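PDB 3OTN: SusD superfamily protein from Parabacteroides distasonis, which probably binds carbohydrate or another nutrient at the bacterial outer membrane, as other members of the SusD family do. Local coordinates for residues Asn24-Lys29 and Ala116-Met121. Residues are numbered along the deposited sequence; the frame is centred on the assembly and turned at random.
Sequences NSAYLK and AEVKFM. With ACT (acetate ion), chain F; EDO (1,2-ethanediol), chain T; ACT (acetate ion), chain G.
A26 and V118 bring the two backbones together, their CA atoms 5.9 Å apart, where the chain leaving helix 15-25 passes the middle of helix 108-133. This is helix packing within the N-terminal, mainly helical part of a SusD-family protein, a family grouped in the TPR clan. The A26 methyl points toward the long helix and sits 4.0 Å from V118 CG2, with M121 CB about as near; V118 itself also packs against helix 79-100.

Y27 makes the polar part of the contact as well as an apolar one. It is swung so that CG lies anti to its carbonyl carbon, which carries the ring's far end to the helix. One face is covered by the methyl of selenomethionine M121: its chain bends at both chi2 and chi3 and brings CE 3.4 Å from the ring centroid, 6° off the normal, a CH-pi contact over the centre. The selenium stands further back over that same face in a longer Met-aromatic contact, while O1 of a 1,2-ethanediol, probably from the crystallisation liquor, lies over the opposite face.

At the ring's edge, Y27 OH donates to E117 OE1 across 2.6 Å. The carboxylate is turned 84° to the ring, and the hydroxyl meets OE1 from above the carboxylate plane, 38° out of it. R184 adds a salt bridge to OE1, which would probably favour the charged form of this buried acid, and the backbone N of V185 donates to Y27 OH. A phenylalanine in place of Y27 could keep the methyl over its face but would probably take from E117 OE1 one of its two partners, leaving R184, and leave V185 N without the hydroxyl it donates to. Beside the ring, M121 CG presses to 3.2 Å from A26 O, the carbonyl oxygen that also receives Y125 OH.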
loop_
_atom_site.group_PDB
_atom_site.type_symbol
_atom_site.label_atom_id
_atom_site.label_comp_id
_atom_site.label_asym_id
_atom_site.label_seq_id
_atom_site.Cartn_x
_atom_site.Cartn_y
_atom_site.Cartn_z
ATOM N N ASN A 24 -5.332 3.975 20.857
ATOM C CA ASN A 24 -4.152 3.230 20.393
ATOM C C ASN A 24 -4.458 1.793 19.948
ATOM O O ASN A 24 -3.816 1.273 19.043
ATOM C CB ASN A 24 -3.053 3.241 21.479
ATOM C CG ASN A 24 -2.334 4.606 21.609
ATOM O OD1 ASN A 24 -2.330 5.427 20.682
ATOM N ND2 ASN A 24 -1.703 4.833 22.770
ATOM N N SER A 25 -5.484 1.181 20.535
ATOM C CA SER A 25 -5.854 -0.204 20.196
ATOM C C SER A 25 -6.213 -0.309 18.703
ATOM O O SER A 25 -6.006 -1.353 18.082
ATOM C CB SER A 25 -7.007 -0.726 21.114
ATOM O OG SER A 25 -8.291 -0.191 20.736
ATOM N N ALA A 26 -6.686 0.795 18.123
ATOM C CA ALA A 26 -7.065 0.851 16.701
ATOM C C ALA A 26 -5.878 0.729 15.760
ATOM O O ALA A 26 -6.014 0.212 14.623
ATOM C CB ALA A 26 -7.874 2.148 16.390
ATOM N N TYR A 27 -4.710 1.146 16.245
ATOM C CA TYR A 27 -3.453 1.075 15.485
ATOM C C TYR A 27 -2.808 -0.315 15.480
ATOM O O TYR A 27 -1.963 -0.582 14.626
ATOM C CB TYR A 27 -2.415 2.068 16.034
ATOM C CG TYR A 27 -2.733 3.570 15.922
ATOM C CD1 TYR A 27 -3.738 4.187 16.673
ATOM C CD2 TYR A 27 -1.997 4.370 15.063
ATOM C CE1 TYR A 27 -3.988 5.580 16.545
ATOM C CE2 TYR A 27 -2.234 5.732 14.930
ATOM C CZ TYR A 27 -3.200 6.346 15.674
ATOM O OH TYR A 27 -3.353 7.723 15.478
ATOM N N LEU A 28 -3.177 -1.168 16.424
ATOM C CA LEU A 28 -2.451 -2.419 16.669
ATOM C C LEU A 28 -2.387 -3.304 15.446
ATOM O O LEU A 28 -1.328 -3.832 15.106
ATOM C CB LEU A 28 -3.073 -3.203 17.831
ATOM C CG LEU A 28 -2.948 -2.569 19.212
ATOM C CD1 LEU A 28 -3.706 -3.442 20.242
ATOM C CD2 LEU A 28 -1.480 -2.349 19.560
ATOM N N LYS A 29 -3.514 -3.423 14.752
ATOM C CA LYS A 29 -3.577 -4.319 13.598
ATOM C C LYS A 29 -3.100 -3.647 12.299
ATOM O O LYS A 29 -3.208 -4.237 11.224
ATOM C CB LYS A 29 -4.955 -5.001 13.501
ATOM C CG LYS A 29 -5.146 -6.109 14.564
ATOM C CD LYS A 29 -4.283 -7.320 14.198
ATOM C CE LYS A 29 -4.491 -8.498 15.089
ATOM N NZ LYS A 29 -4.079 -8.176 16.410
ATOM N N ALA A 116 -12.038 10.428 15.915
ATOM C CA ALA A 116 -11.651 10.641 14.509
ATOM C C ALA A 116 -10.528 9.684 14.077
ATOM O O ALA A 116 -10.504 9.198 12.941
ATOM C CB ALA A 116 -11.247 12.122 14.262
ATOM N N GLU A 117 -9.576 9.426 14.960
ATOM C CA GLU A 117 -8.459 8.528 14.622
ATOM C C GLU A 117 -9.015 7.099 14.376
ATOM O O GLU A 117 -8.594 6.399 13.465
ATOM C CB GLU A 117 -7.409 8.503 15.742
ATOM C CG GLU A 117 -6.694 9.840 15.996
ATOM C CD GLU A 117 -5.685 9.791 17.137
ATOM O OE1 GLU A 117 -4.926 8.809 17.258
ATOM O OE2 GLU A 117 -5.652 10.749 17.925
ATOM N N VAL A 118 -9.927 6.685 15.235
ATOM C CA VAL A 118 -10.531 5.356 15.209
ATOM C C VAL A 118 -11.433 5.233 14.003
ATOM O O VAL A 118 -11.418 4.197 13.342
ATOM C CB VAL A 118 -11.254 5.028 16.554
ATOM C CG1 VAL A 118 -11.948 3.594 16.511
ATOM C CG2 VAL A 118 -10.232 5.134 17.716
ATOM N N LYS A 119 -12.201 6.274 13.682
ATOM C CA LYS A 119 -13.052 6.188 12.495
ATOM C C LYS A 119 -12.200 6.128 11.233
ATOM O O LYS A 119 -12.535 5.386 10.306
ATOM C CB LYS A 119 -14.047 7.334 12.412
ATOM C CG LYS A 119 -15.177 7.229 13.409
ATOM C CD LYS A 119 -15.966 8.531 13.404
ATOM C CE LYS A 119 -17.035 8.560 14.501
ATOM N NZ LYS A 119 -17.867 9.797 14.364
ATOM N N PHE A 120 -11.115 6.913 11.186
ATOM C CA PHE A 120 -10.152 6.808 10.086
ATOM C C PHE A 120 -9.700 5.357 9.936
ATOM O O PHE A 120 -9.695 4.831 8.821
ATOM C CB PHE A 120 -8.935 7.729 10.280
ATOM C CG PHE A 120 -7.754 7.386 9.395
ATOM C CD1 PHE A 120 -7.609 7.966 8.124
ATOM C CD2 PHE A 120 -6.790 6.499 9.832
ATOM C CE1 PHE A 120 -6.518 7.651 7.309
ATOM C CE2 PHE A 120 -5.711 6.150 9.010
ATOM C CZ PHE A 120 -5.565 6.754 7.751
HETATM N N MSE A 121 -9.357 4.706 11.061
HETATM C CA MSE A 121 -8.775 3.373 10.998
HETATM C C MSE A 121 -9.775 2.327 10.499
HETATM O O MSE A 121 -9.412 1.398 9.768
HETATM C CB MSE A 121 -8.208 2.938 12.373
HETATM C CG MSE A 121 -6.924 2.138 12.244
HETATM SE SE MSE A 121 -5.437 3.184 11.662
HETATM C CE MSE A 121 -5.199 4.026 13.369
HETATM C C ACT F . -16.043 12.183 15.542
HETATM O O ACT F . -16.338 12.251 14.316
HETATM O OXT ACT F . -14.905 12.628 15.807
HETATM C CH3 ACT F . -16.964 11.611 16.600
HETATM C C1 EDO T . 1.291 4.345 18.333
HETATM O O1 EDO T . -0.037 3.897 18.598
HETATM C C2 EDO T . 1.494 4.640 16.846
HETATM O O2 EDO T . 1.837 6.006 16.720
HETATM C C ACT G . -0.854 2.545 25.226
HETATM O O ACT G . -1.676 3.416 25.625
HETATM O OXT ACT G . -1.252 1.750 24.327
HETATM C CH3 ACT G . 0.557 2.500 25.765
#